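Local coordinates for aspartate aminotransferase (Giardia lamblia, PDB 3MEB), which probably catalyses the reversible pyridoxal-phosphate-dependent transfer of an amino group between L-aspartate and 2-oxoglutarate, giving oxaloacetate and L-glutamate, and works as a homodimer, at residues A355-M360 with S421-T426; K50-G55 with C430-E435; R361-A366 with L425-C430; A35-T40 with L54-Y59; L69-E74 with Y347-E352. All blocks are in the same frame, centred on the assembly; numbering follows the deposited sequence.

Helix 340-370 supplies one side of contacts 5, 1 and 3, met in that order along the chain; its consecutive segments 355-360 and 361-366 bring contacts 1 and 3 to centres about 7 Å apart, with Leu425 and Thr426 common to both. Contact 2 lies about 9 Å from contact 3, centre to centre, sharing Cys430, and about 14 Å from contact 4, sharing Leu54 and Gly55. Contacts 1 to 3 thus pack one continuous region around helix 430-443 and strand 52-54, while contact 4 carries that strand on to the active site. Contact 5 stands apart, about 26 Å from contact 2 between centres, where the same long helix meets helix 70-81.

Contact 1 of 5, residues A355-M360 with S421-T426; sequences ARIHRM and SMCGLT. With EDO (1,2-ethanediol), chain F.
Arg356 reaches from helix 340-370, the long helix of this aspartate aminotransferase fold, to the loop after strand 419-421, bonding Leu425 just beyond the 3-10 turn 422-424. Its guanidinium meets Leu425 O end-on with two nitrogens: NH1 lies 3.0 Å and NH2 2.9 Å from that oxygen. The oxygen stays within 5° of the guanidinium plane, and the NH1 bond runs nearly in line with the carbonyl, at a C=O...N angle of 170°. Both N-H bonds are bent, as expected when two donors converge on one acceptor. Cys423 O also sits at the guanidinium edge, but its angle to NH1 is too poor for a bond. A bend at chi3 (78°) in an otherwise extended chain turns the group onto the loop.

Beside this polar grip the packing is apolar. Ile357 crosses Met422 at about a right angle, its CG2 4.1 Å from Met422 CB, and Ile357 CD1 rests against Cys423 SG at 3.9 Å.

In the second shell, Arg60 O accepts a hydrogen bond from Arg356 NH1 and Tyr59 OH a weak one from NE, which fixes the rotation of the guanidinium further. The loop is thereby tied both to the helix and to the chain around residue 60. Met360 finishes the interface: its doubly bent chain slides past Leu425 in the opposite direction, and SD comes 3.4 Å from Thr426 CA.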
# COMPACT_ATOMS: atom_id res chain seq x y z
N ALA A 355 21.23 -11.86 -18.98
CA ALA A 355 22.51 -12.17 -19.58
C ALA A 355 23.63 -11.82 -18.61
O ALA A 355 24.59 -12.60 -18.45
CB ALA A 355 22.68 -11.47 -20.95
N ARG A 356 23.52 -10.69 -17.93
CA ARG A 356 24.60 -10.32 -16.98
C ARG A 356 24.68 -11.29 -15.81
O ARG A 356 25.78 -11.65 -15.34
CB ARG A 356 24.47 -8.88 -16.49
CG ARG A 356 25.83 -8.31 -16.08
CD ARG A 356 25.74 -6.91 -15.46
NE ARG A 356 25.30 -6.95 -14.06
CZ ARG A 356 26.00 -7.41 -13.03
NH1 ARG A 356 25.46 -7.42 -11.82
NH2 ARG A 356 27.22 -7.93 -13.20
N ILE A 357 23.53 -11.74 -15.36
CA ILE A 357 23.44 -12.68 -14.28
C ILE A 357 24.13 -13.99 -14.68
O ILE A 357 24.91 -14.52 -13.92
CB ILE A 357 21.99 -12.93 -13.86
CG1 ILE A 357 21.42 -11.68 -13.17
CG2 ILE A 357 21.89 -14.15 -12.93
CD1 ILE A 357 19.90 -11.76 -12.94
N HIS A 358 23.84 -14.48 -15.88
CA HIS A 358 24.51 -15.67 -16.36
C HIS A 358 26.03 -15.49 -16.42
O HIS A 358 26.76 -16.34 -15.96
CB HIS A 358 23.91 -16.15 -17.69
CG HIS A 358 22.63 -16.90 -17.50
ND1 HIS A 358 22.59 -18.12 -16.85
CD2 HIS A 358 21.35 -16.60 -17.83
CE1 HIS A 358 21.33 -18.53 -16.79
NE2 HIS A 358 20.57 -17.63 -17.38
N ARG A 359 26.51 -14.39 -16.98
CA ARG A 359 27.95 -14.15 -17.02
C ARG A 359 28.61 -14.13 -15.62
O ARG A 359 29.72 -14.62 -15.46
CB ARG A 359 28.26 -12.83 -17.75
CG ARG A 359 28.01 -12.93 -19.24
CD ARG A 359 28.64 -11.76 -20.03
NE ARG A 359 28.09 -10.46 -19.60
CZ ARG A 359 26.97 -9.91 -20.08
NH1 ARG A 359 26.26 -10.53 -21.03
NH2 ARG A 359 26.57 -8.73 -19.64
N MET A 360 27.89 -13.61 -14.63
CA MET A 360 28.36 -13.63 -13.24
C MET A 360 28.32 -15.04 -12.64
O MET A 360 29.18 -15.40 -11.88
CB MET A 360 27.56 -12.66 -12.38
CG MET A 360 27.78 -11.17 -12.69
SD MET A 360 29.49 -10.59 -12.64
CE MET A 360 30.04 -10.96 -14.32
N SER A 421 22.48 -13.40 -3.95
CA SER A 421 21.97 -12.64 -5.07
C SER A 421 23.11 -12.38 -6.03
O SER A 421 23.97 -11.60 -5.77
CB SER A 421 21.37 -11.32 -4.66
OG SER A 421 20.99 -10.62 -5.82
N MET A 422 23.04 -13.04 -7.17
CA MET A 422 24.08 -13.00 -8.18
C MET A 422 24.21 -11.62 -8.79
O MET A 422 25.27 -11.28 -9.31
CB MET A 422 23.73 -14.04 -9.25
CG MET A 422 23.62 -15.48 -8.71
SD MET A 422 24.95 -15.95 -7.63
CE MET A 422 26.15 -16.66 -8.78
N CYS A 423 23.12 -10.84 -8.71
CA CYS A 423 23.04 -9.44 -9.18
C CYS A 423 24.04 -8.50 -8.54
O CYS A 423 24.43 -7.48 -9.12
CB CYS A 423 21.63 -8.89 -8.83
SG CYS A 423 20.24 -9.62 -9.68
N GLY A 424 24.49 -8.84 -7.33
CA GLY A 424 25.55 -8.07 -6.65
C GLY A 424 26.99 -8.34 -7.09
O GLY A 424 27.91 -7.63 -6.65
N LEU A 425 27.20 -9.32 -7.97
CA LEU A 425 28.52 -9.64 -8.48
C LEU A 425 28.83 -8.80 -9.68
O LEU A 425 27.92 -8.43 -10.43
CB LEU A 425 28.62 -11.10 -8.88
CG LEU A 425 28.35 -12.10 -7.77
CD1 LEU A 425 28.05 -13.47 -8.41
CD2 LEU A 425 29.51 -12.22 -6.81
N THR A 426 30.11 -8.51 -9.85
CA THR A 426 30.62 -7.78 -10.99
C THR A 426 31.92 -8.40 -11.48
O THR A 426 32.51 -9.23 -10.82
CB THR A 426 30.86 -6.28 -10.65
OG1 THR A 426 31.91 -6.14 -9.67
CG2 THR A 426 29.56 -5.67 -10.13
C1 EDO F . 21.82 -6.01 -4.25
O1 EDO F . 20.80 -6.32 -3.29
C2 EDO F . 22.31 -7.27 -4.95
O2 EDO F . 21.20 -7.88 -5.58

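Contact 2 of 5, residues K50-G55 with C430-E435; sequences KKVNLG and CDYVAE
Tyr432 lays its ring against Lys50, whose CB stands 4.2 Å from the ring centroid and 29° off the ring normal, an off-centre CH-pi contact. The extended lysine chain crosses the tyrosine at about a right angle and carries CD to 3.6 Å from Tyr432 CE1, whereas its ammonium end leads away from the helix. Lys50 O approaches the same ring obliquely, 3.3 Å from Tyr432 CE2. With CG anti to the backbone N (chi1 179°), the ring extends from helix 430-443 to the residues just ahead of strand 52-54.

Further along, Val52 CG2 packs 3.9 Å from Tyr432 CD2, and Val52 CG1 reaches Val433 CG2 at 4.0 Å. Leu54 and Val433 meet tip to tip, Leu54 CD1 being 4.0 Å from Val433 CG1. Over these short segments the strand and the helix axis run 78° apart, so one turn of helix covers alternate strand residues, 52 and 54. Strand 411-413, the parallel neighbour of 52-54, adds Ile411 beside the same side chains.

No hydrogen bond joins the two segments; Tyr432 OH is bonded to Trp409 O instead. Cohesion here rests on packing of methyl, methylene and ring surface, the Trp409 bond probably helping to hold the ring.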
# COMPACT_ATOMS: atom_id res chain seq x y z
N LYS A 50 35.80 -2.64 -0.10
CA LYS A 50 35.62 -3.91 -0.84
C LYS A 50 34.32 -4.67 -0.53
O LYS A 50 34.13 -5.84 -0.96
CB LYS A 50 36.83 -4.83 -0.58
CG LYS A 50 38.16 -4.31 -1.15
CD LYS A 50 39.24 -5.37 -0.99
CE LYS A 50 40.58 -4.91 -1.58
NZ LYS A 50 41.77 -5.52 -0.89
N LYS A 51 33.41 -4.02 0.18
CA LYS A 51 32.12 -4.61 0.54
C LYS A 51 31.30 -5.07 -0.66
O LYS A 51 31.32 -4.43 -1.71
CB LYS A 51 31.28 -3.62 1.37
CG LYS A 51 30.91 -2.33 0.68
CD LYS A 51 30.25 -1.43 1.69
CE LYS A 51 29.54 -0.24 1.10
NZ LYS A 51 28.85 0.51 2.18
N VAL A 52 30.56 -6.15 -0.50
CA VAL A 52 29.78 -6.74 -1.62
C VAL A 52 28.39 -7.05 -1.09
O VAL A 52 28.27 -7.79 -0.09
CB VAL A 52 30.40 -8.05 -2.18
CG1 VAL A 52 29.59 -8.55 -3.39
CG2 VAL A 52 31.93 -7.87 -2.56
N ASN A 53 27.35 -6.54 -1.75
CA ASN A 53 25.97 -6.80 -1.32
C ASN A 53 25.36 -7.95 -2.10
O ASN A 53 25.05 -7.78 -3.26
CB ASN A 53 25.09 -5.56 -1.51
CG ASN A 53 23.68 -5.74 -0.92
OD1 ASN A 53 23.33 -6.79 -0.36
ND2 ASN A 53 22.85 -4.66 -1.03
N LEU A 54 25.19 -9.12 -1.48
CA LEU A 54 24.65 -10.29 -2.23
C LEU A 54 23.38 -10.76 -1.52
O LEU A 54 23.13 -11.95 -1.42
CB LEU A 54 25.70 -11.42 -2.27
CG LEU A 54 27.05 -11.05 -2.86
CD1 LEU A 54 28.07 -12.23 -2.72
CD2 LEU A 54 26.86 -10.67 -4.33
N GLY A 55 22.61 -9.80 -1.03
CA GLY A 55 21.48 -10.05 -0.13
C GLY A 55 20.16 -10.01 -0.86
O GLY A 55 19.78 -10.99 -1.51
N CYS A 430 34.04 -10.52 -8.40
CA CYS A 430 33.82 -11.98 -8.31
C CYS A 430 34.99 -12.70 -7.67
O CYS A 430 34.82 -13.59 -6.82
CB CYS A 430 33.60 -12.63 -9.69
SG CYS A 430 31.91 -12.68 -10.34
N ASP A 431 36.20 -12.35 -8.09
CA ASP A 431 37.35 -13.07 -7.58
C ASP A 431 37.53 -12.80 -6.10
O ASP A 431 37.99 -13.66 -5.37
CB ASP A 431 38.62 -12.72 -8.34
CG ASP A 431 39.65 -13.80 -8.19
OD1 ASP A 431 39.36 -14.95 -8.57
OD2 ASP A 431 40.72 -13.50 -7.64
N TYR A 432 37.17 -11.60 -5.67
CA TYR A 432 37.17 -11.28 -4.26
C TYR A 432 36.19 -12.18 -3.51
O TYR A 432 36.54 -12.78 -2.48
CB TYR A 432 36.82 -9.82 -4.07
CG TYR A 432 36.75 -9.37 -2.65
CD1 TYR A 432 37.91 -9.03 -1.94
CD2 TYR A 432 35.51 -9.26 -1.99
CE1 TYR A 432 37.84 -8.62 -0.61
CE2 TYR A 432 35.44 -8.82 -0.66
CZ TYR A 432 36.60 -8.51 0.01
OH TYR A 432 36.52 -8.09 1.31
N VAL A 433 34.98 -12.32 -4.04
CA VAL A 433 33.94 -13.16 -3.41
C VAL A 433 34.41 -14.61 -3.37
O VAL A 433 34.25 -15.27 -2.38
CB VAL A 433 32.57 -13.03 -4.14
CG1 VAL A 433 31.54 -14.02 -3.57
CG2 VAL A 433 32.08 -11.64 -4.04
N ALA A 434 35.03 -15.08 -4.44
CA ALA A 434 35.55 -16.45 -4.44
C ALA A 434 36.72 -16.68 -3.42
O ALA A 434 36.71 -17.65 -2.66
CB ALA A 434 35.95 -16.84 -5.85
N GLU A 435 37.70 -15.78 -3.40
CA GLU A 435 38.76 -15.79 -2.35
C GLU A 435 38.19 -15.83 -0.94
O GLU A 435 38.70 -16.54 -0.07
CB GLU A 435 39.65 -14.55 -2.47
CG GLU A 435 40.79 -14.55 -1.50
CD GLU A 435 41.70 -13.35 -1.67
OE1 GLU A 435 41.34 -12.42 -2.42
OE2 GLU A 435 42.77 -13.35 -1.04

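Contact 3 of 5, residues R361-A366 with L425-C430; sequences RSLLHA and LTESNC
The carboxylate of Glu427 is the flat group that touches across this contact, and it does so lightly: OE2 lies 4.3 Å from Leu363 CD2, although Glu427 starts out directed away from the helix. The second flat group, the Asn429 amide, works within its own loop. There Thr426 N donates to Asn429 OD1 at 2.9 Å from well above the amide plane (51° out of it). The loop also forms an ST motif, with Thr426 OG1 accepting from Asn429 N at 3.2 Å, and Cys430 N bonds to Thr426 O. These bonds shape the bend that leads into helix 430-443, which packs on helix 340-370 of the aspartate aminotransferase fold.

Across the contact the packing is mostly apolar. Leu363 carries its CG and CD2 onto the loop and the first residue of helix 430-443: CD2 is 3.8 Å from Glu427 CA in the loop and 3.7 Å from Cys430 SG at the helix start. With CG anti to the backbone N (chi1 -177°), the branch lies over the loop. Leu364, one residue on, faces the buried side, among Met422, Val433 and Ala434. Its two methyls divide the work: CD2 packs at 4.0 Å against Leu425 CD1, the two side chains crossing at about a right angle, while CD1 comes 3.7 Å from Cys430 O.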
# COMPACT_ATOMS: atom_id res chain seq x y z
N ARG A 361 27.32 -15.83 -12.97
CA ARG A 361 27.33 -17.24 -12.58
C ARG A 361 28.59 -17.95 -13.09
O ARG A 361 29.29 -18.61 -12.33
CB ARG A 361 26.09 -17.93 -13.12
CG ARG A 361 24.80 -17.54 -12.40
CD ARG A 361 23.59 -18.29 -12.99
NE ARG A 361 22.37 -17.86 -12.32
CZ ARG A 361 22.09 -18.10 -11.04
NH1 ARG A 361 22.93 -18.76 -10.25
NH2 ARG A 361 20.96 -17.66 -10.53
N SER A 362 28.90 -17.77 -14.37
CA SER A 362 30.09 -18.38 -14.97
C SER A 362 31.36 -17.85 -14.35
O SER A 362 32.28 -18.65 -14.08
CB SER A 362 30.13 -18.13 -16.49
OG SER A 362 28.93 -18.64 -17.06
N LEU A 363 31.43 -16.53 -14.14
CA LEU A 363 32.66 -15.95 -13.61
C LEU A 363 32.90 -16.41 -12.18
O LEU A 363 34.02 -16.79 -11.84
CB LEU A 363 32.70 -14.44 -13.75
CG LEU A 363 33.98 -13.70 -13.29
CD1 LEU A 363 35.21 -14.21 -14.01
CD2 LEU A 363 33.80 -12.19 -13.52
N LEU A 364 31.87 -16.38 -11.33
CA LEU A 364 32.08 -16.78 -9.94
C LEU A 364 32.48 -18.27 -9.93
O LEU A 364 33.38 -18.62 -9.22
CB LEU A 364 30.88 -16.58 -9.03
CG LEU A 364 31.05 -17.03 -7.57
CD1 LEU A 364 32.25 -16.32 -6.82
CD2 LEU A 364 29.68 -16.81 -6.87
N HIS A 365 31.80 -19.10 -10.73
CA HIS A 365 32.08 -20.54 -10.77
C HIS A 365 33.51 -20.83 -11.22
O HIS A 365 34.20 -21.68 -10.65
CB HIS A 365 31.06 -21.28 -11.67
CG HIS A 365 31.35 -22.74 -11.84
ND1 HIS A 365 32.16 -23.22 -12.83
CD2 HIS A 365 30.93 -23.82 -11.14
CE1 HIS A 365 32.26 -24.53 -12.72
NE2 HIS A 365 31.51 -24.93 -11.71
N ALA A 366 33.95 -20.12 -12.26
CA ALA A 366 35.31 -20.23 -12.73
C ALA A 366 36.31 -19.84 -11.65
O ALA A 366 37.36 -20.47 -11.52
CB ALA A 366 35.52 -19.33 -13.98
N LEU A 425 27.20 -9.32 -7.97
CA LEU A 425 28.52 -9.64 -8.48
C LEU A 425 28.83 -8.80 -9.68
O LEU A 425 27.92 -8.43 -10.43
CB LEU A 425 28.62 -11.10 -8.88
CG LEU A 425 28.35 -12.10 -7.77
CD1 LEU A 425 28.05 -13.47 -8.41
CD2 LEU A 425 29.51 -12.22 -6.81
N THR A 426 30.11 -8.51 -9.85
CA THR A 426 30.62 -7.78 -10.99
C THR A 426 31.92 -8.40 -11.48
O THR A 426 32.51 -9.23 -10.82
CB THR A 426 30.86 -6.28 -10.65
OG1 THR A 426 31.91 -6.14 -9.67
CG2 THR A 426 29.56 -5.67 -10.13
N GLU A 427 32.38 -7.97 -12.64
CA GLU A 427 33.68 -8.40 -13.09
C GLU A 427 34.78 -8.05 -12.08
O GLU A 427 35.75 -8.79 -11.93
CB GLU A 427 34.00 -7.79 -14.46
CG GLU A 427 32.95 -8.17 -15.50
CD GLU A 427 33.55 -8.69 -16.79
OE1 GLU A 427 34.29 -7.91 -17.46
OE2 GLU A 427 33.25 -9.88 -17.10
N SER A 428 34.62 -6.93 -11.38
CA SER A 428 35.64 -6.44 -10.45
C SER A 428 35.67 -7.19 -9.13
O SER A 428 36.74 -7.31 -8.52
CB SER A 428 35.39 -4.99 -10.15
OG SER A 428 35.61 -4.25 -11.33
N ASN A 429 34.50 -7.67 -8.68
CA ASN A 429 34.39 -8.29 -7.37
C ASN A 429 34.21 -9.80 -7.28
O ASN A 429 34.22 -10.30 -6.16
CB ASN A 429 33.29 -7.59 -6.51
CG ASN A 429 31.86 -7.99 -6.87
OD1 ASN A 429 31.59 -9.05 -7.45
ND2 ASN A 429 30.92 -7.11 -6.54
N CYS A 430 34.04 -10.52 -8.40
CA CYS A 430 33.82 -11.98 -8.31
C CYS A 430 34.99 -12.70 -7.67
O CYS A 430 34.82 -13.59 -6.82
CB CYS A 430 33.60 -12.63 -9.69
SG CYS A 430 31.91 -12.68 -10.34

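Contact 4 of 5, residues A35-T40 with L54-Y59; sequences AILNLT and LGVGAY. With EDO (1,2-ethanediol), chain F; SO4 (sulfate ion), chain C.
Gly55, next to Leu54, presents its CA to Leu39 CD1 at 3.8 Å, bringing the backbone close to the first turn of helix 37-45. Val56 comes next and makes most of the contact. Its torsion (chi1 174°) sets CG1 opposite the backbone N and directs CG2 at the chain entering helix 37-45, where that methyl lies 3.8 Å from Ile36 CG2 and 3.5 Å from Thr40 OG1, with Ile36 O and Leu37 CD2 also around it. A water connects the polar parts of Val56 and Thr40: it accepts from Val56 N at 2.8 Å and is hydrogen-bonded to Thr40 OG1 at 2.7 Å.

Past the valine the segment turns its backbone to two bound groups, both probably from the crystallisation liquor. Val56 O accepts from 1,2-ethanediol O1, and Gly57 N gives a nearly straight bond (171°) to sulfate O2 at 3.0 Å. Arg419, Trp155, Asn213 and Lys277 also bind this sulfate, which probably occupies the place of a substrate carboxylate, as in related aminotransferases. Ala58 N then donates to ethanediol O2 at 3.3 Å.

Helix 37-45 thus backs a loop that lines the active site. Tyr90 and Val93 of the second subunit pack on Val56 and Leu37, Ile36 touches Arg419 of strand 419-421, and Leu54 pairs through its backbone with Tyr412 of strand 411-413.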
# COMPACT_ATOMS: atom_id res chain seq x y z
N ALA A 35 15.37 -10.21 8.10
CA ALA A 35 16.67 -10.87 7.92
C ALA A 35 17.24 -10.67 6.51
O ALA A 35 18.44 -10.77 6.32
CB ALA A 35 16.58 -12.36 8.25
N ILE A 36 16.37 -10.44 5.53
CA ILE A 36 16.80 -10.11 4.19
C ILE A 36 16.93 -8.60 4.03
O ILE A 36 18.03 -8.11 3.71
CB ILE A 36 15.85 -10.73 3.11
CG1 ILE A 36 15.81 -12.26 3.27
CG2 ILE A 36 16.32 -10.29 1.70
CD1 ILE A 36 14.75 -12.98 2.38
N LEU A 37 15.86 -7.84 4.24
CA LEU A 37 15.94 -6.39 3.96
C LEU A 37 17.05 -5.68 4.75
O LEU A 37 17.72 -4.72 4.26
CB LEU A 37 14.58 -5.66 4.19
CG LEU A 37 13.44 -6.02 3.24
CD1 LEU A 37 12.13 -5.29 3.54
CD2 LEU A 37 13.86 -5.78 1.79
N ASN A 38 17.26 -6.12 5.99
CA ASN A 38 18.25 -5.48 6.87
C ASN A 38 19.68 -5.64 6.32
O ASN A 38 20.57 -4.90 6.71
CB ASN A 38 18.10 -6.03 8.30
CG ASN A 38 19.05 -5.35 9.34
OD1 ASN A 38 18.95 -4.15 9.61
ND2 ASN A 38 19.93 -6.17 9.96
N LEU A 39 19.91 -6.59 5.40
CA LEU A 39 21.24 -6.78 4.86
C LEU A 39 21.68 -5.56 4.09
O LEU A 39 22.88 -5.23 4.08
CB LEU A 39 21.32 -8.03 3.97
CG LEU A 39 21.12 -9.37 4.68
CD1 LEU A 39 20.90 -10.49 3.60
CD2 LEU A 39 22.32 -9.70 5.60
N THR A 40 20.74 -4.87 3.46
CA THR A 40 21.10 -3.64 2.73
C THR A 40 21.46 -2.51 3.71
O THR A 40 22.36 -1.72 3.42
CB THR A 40 20.00 -3.25 1.76
OG1 THR A 40 19.80 -4.36 0.87
CG2 THR A 40 20.36 -1.97 0.95
N LEU A 54 25.19 -9.12 -1.48
CA LEU A 54 24.65 -10.29 -2.23
C LEU A 54 23.38 -10.76 -1.52
O LEU A 54 23.13 -11.95 -1.42
CB LEU A 54 25.70 -11.42 -2.27
CG LEU A 54 27.05 -11.05 -2.86
CD1 LEU A 54 28.07 -12.23 -2.72
CD2 LEU A 54 26.86 -10.67 -4.33
N GLY A 55 22.61 -9.80 -1.03
CA GLY A 55 21.48 -10.05 -0.13
C GLY A 55 20.16 -10.01 -0.86
O GLY A 55 19.78 -10.99 -1.51
N VAL A 56 19.47 -8.89 -0.75
CA VAL A 56 18.21 -8.62 -1.43
C VAL A 56 18.36 -8.87 -2.95
O VAL A 56 19.36 -8.49 -3.57
CB VAL A 56 17.74 -7.15 -1.17
CG1 VAL A 56 16.49 -6.79 -1.99
CG2 VAL A 56 17.49 -6.92 0.33
N GLY A 57 17.37 -9.53 -3.54
CA GLY A 57 17.37 -9.75 -4.96
C GLY A 57 16.96 -8.48 -5.67
O GLY A 57 15.78 -8.26 -5.93
N ALA A 58 17.94 -7.67 -6.00
CA ALA A 58 17.70 -6.43 -6.70
C ALA A 58 18.74 -6.28 -7.77
O ALA A 58 19.93 -6.26 -7.48
CB ALA A 58 17.76 -5.26 -5.72
N TYR A 59 18.31 -6.13 -9.01
CA TYR A 59 19.26 -6.03 -10.10
C TYR A 59 20.32 -4.93 -9.88
O TYR A 59 20.02 -3.87 -9.35
CB TYR A 59 18.56 -5.86 -11.46
CG TYR A 59 19.60 -5.93 -12.57
CD1 TYR A 59 20.23 -7.12 -12.87
CD2 TYR A 59 20.01 -4.78 -13.21
CE1 TYR A 59 21.21 -7.18 -13.84
CE2 TYR A 59 20.99 -4.81 -14.18
CZ TYR A 59 21.58 -6.02 -14.50
OH TYR A 59 22.55 -6.04 -15.44
C1 EDO F . 21.82 -6.01 -4.25
O1 EDO F . 20.80 -6.32 -3.29
C2 EDO F . 22.31 -7.27 -4.95
O2 EDO F . 21.20 -7.88 -5.58
S SO4 C . 13.92 -10.95 -2.00
O1 SO4 C . 13.63 -12.38 -1.75
O2 SO4 C . 15.28 -10.58 -1.63
O3 SO4 C . 13.66 -10.67 -3.39
O4 SO4 C . 12.97 -10.21 -1.19
O HOH W 1 20.84 -6.87 0.63

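Contact 5 of 5, residues L69-E74 with Y347-E352; sequences LPAVKE and YDNVKE
This is a helix-to-helix contact in which a side chain from the first half of helix 340-370 serves the N-terminal turn of helix 70-81. Asn349 is the residue responsible. Its OD1 accepts a hydrogen bond from Ala71 N at 3.0 Å, with an N-H...O angle of 160° and the donor lying in the carbonyl plane. An amide in the first turn has no carbonyl one turn earlier within its own helix, so the asparagine supplies an acceptor that the helix lacks; the amide dipole also probably interacts favourably with that helix end. The chi1 of -71°, with CG anti to the carbonyl carbon, aims the amide at the start of helix 70-81.

Around the bond, Pro70 slides alongside the amide in the opposite direction: CD is 3.4 Å from Asn349 OD1, and CG lies 3.7 Å from Asn349 ND2. Ala71 CB adds a contact at 3.5 Å to Asn349 OD1. Trp67, from the preceding loop, touches the asparagine as well.

Leu69, at the N-cap position, covers the apolar base of the same side chain and also packs on Phe346 and Met353 of the long helix. Its CD2 stands 3.9 Å from Asn349 CB and reaches Val350 CG2 at 4.4 Å.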
# COMPACT_ATOMS: atom_id res chain seq x y z
N LEU A 69 15.92 0.77 -15.99
CA LEU A 69 15.73 0.22 -17.34
C LEU A 69 15.56 1.35 -18.35
O LEU A 69 14.81 2.26 -18.09
CB LEU A 69 14.52 -0.71 -17.41
CG LEU A 69 14.73 -2.17 -17.05
CD1 LEU A 69 15.14 -2.31 -15.57
CD2 LEU A 69 13.46 -2.96 -17.39
N PRO A 70 16.26 1.29 -19.51
CA PRO A 70 16.05 2.32 -20.54
C PRO A 70 14.56 2.50 -20.90
O PRO A 70 14.11 3.65 -21.10
CB PRO A 70 16.87 1.81 -21.72
CG PRO A 70 18.01 1.10 -21.10
CD PRO A 70 17.39 0.41 -19.85
N ALA A 71 13.78 1.40 -20.93
CA ALA A 71 12.32 1.53 -21.18
C ALA A 71 11.64 2.35 -20.10
O ALA A 71 10.79 3.18 -20.42
CB ALA A 71 11.65 0.17 -21.33
N VAL A 72 12.02 2.13 -18.84
CA VAL A 72 11.51 2.93 -17.70
C VAL A 72 11.98 4.40 -17.76
O VAL A 72 11.20 5.33 -17.51
CB VAL A 72 11.87 2.24 -16.35
CG1 VAL A 72 11.46 3.10 -15.15
CG2 VAL A 72 11.22 0.78 -16.33
N LYS A 73 13.24 4.62 -18.14
CA LYS A 73 13.69 5.98 -18.32
C LYS A 73 12.80 6.71 -19.34
O LYS A 73 12.40 7.86 -19.13
CB LYS A 73 15.19 6.01 -18.73
N GLU A 74 12.48 6.05 -20.46
CA GLU A 74 11.62 6.66 -21.49
C GLU A 74 10.20 6.95 -20.98
O GLU A 74 9.62 8.00 -21.26
CB GLU A 74 11.52 5.77 -22.74
CG GLU A 74 12.87 5.56 -23.45
CD GLU A 74 13.01 6.31 -24.73
OE1 GLU A 74 12.29 7.29 -24.97
OE2 GLU A 74 13.87 5.89 -25.51
N TYR A 347 11.60 -5.67 -23.36
CA TYR A 347 11.99 -7.09 -23.49
C TYR A 347 13.50 -7.27 -23.65
O TYR A 347 14.06 -8.22 -23.09
CB TYR A 347 11.31 -7.74 -24.69
CG TYR A 347 9.82 -8.00 -24.63
CD1 TYR A 347 9.14 -8.24 -23.42
CD2 TYR A 347 9.08 -8.07 -25.82
CE1 TYR A 347 7.76 -8.51 -23.41
CE2 TYR A 347 7.70 -8.34 -25.80
CZ TYR A 347 7.07 -8.57 -24.61
OH TYR A 347 5.72 -8.84 -24.64
N ASP A 348 14.13 -6.42 -24.47
CA ASP A 348 15.59 -6.39 -24.66
C ASP A 348 16.31 -6.09 -23.32
O ASP A 348 17.34 -6.69 -23.00
CB ASP A 348 16.01 -5.28 -25.66
CG ASP A 348 15.52 -5.52 -27.10
OD1 ASP A 348 15.05 -6.61 -27.43
OD2 ASP A 348 15.65 -4.62 -27.95
N ASN A 349 15.74 -5.16 -22.55
CA ASN A 349 16.33 -4.74 -21.28
C ASN A 349 16.35 -5.89 -20.26
O ASN A 349 17.37 -6.12 -19.60
CB ASN A 349 15.52 -3.58 -20.66
CG ASN A 349 15.66 -2.25 -21.40
OD1 ASN A 349 14.84 -1.35 -21.15
ND2 ASN A 349 16.66 -2.09 -22.27
N VAL A 350 15.24 -6.60 -20.13
CA VAL A 350 15.14 -7.77 -19.26
C VAL A 350 16.14 -8.89 -19.71
O VAL A 350 16.83 -9.47 -18.87
CB VAL A 350 13.70 -8.27 -19.20
CG1 VAL A 350 13.53 -9.52 -18.30
CG2 VAL A 350 12.76 -7.14 -18.69
N LYS A 351 16.24 -9.15 -21.01
CA LYS A 351 17.26 -10.09 -21.53
C LYS A 351 18.69 -9.67 -21.13
O LYS A 351 19.49 -10.53 -20.73
CB LYS A 351 17.14 -10.25 -23.03
CG LYS A 351 15.95 -11.12 -23.48
CD LYS A 351 15.64 -10.92 -24.97
CE LYS A 351 14.49 -11.80 -25.50
NZ LYS A 351 14.47 -13.21 -24.97
N GLU A 352 19.00 -8.37 -21.23
CA GLU A 352 20.31 -7.85 -20.81
C GLU A 352 20.58 -8.14 -19.32
O GLU A 352 21.68 -8.55 -18.96
CB GLU A 352 20.44 -6.33 -21.08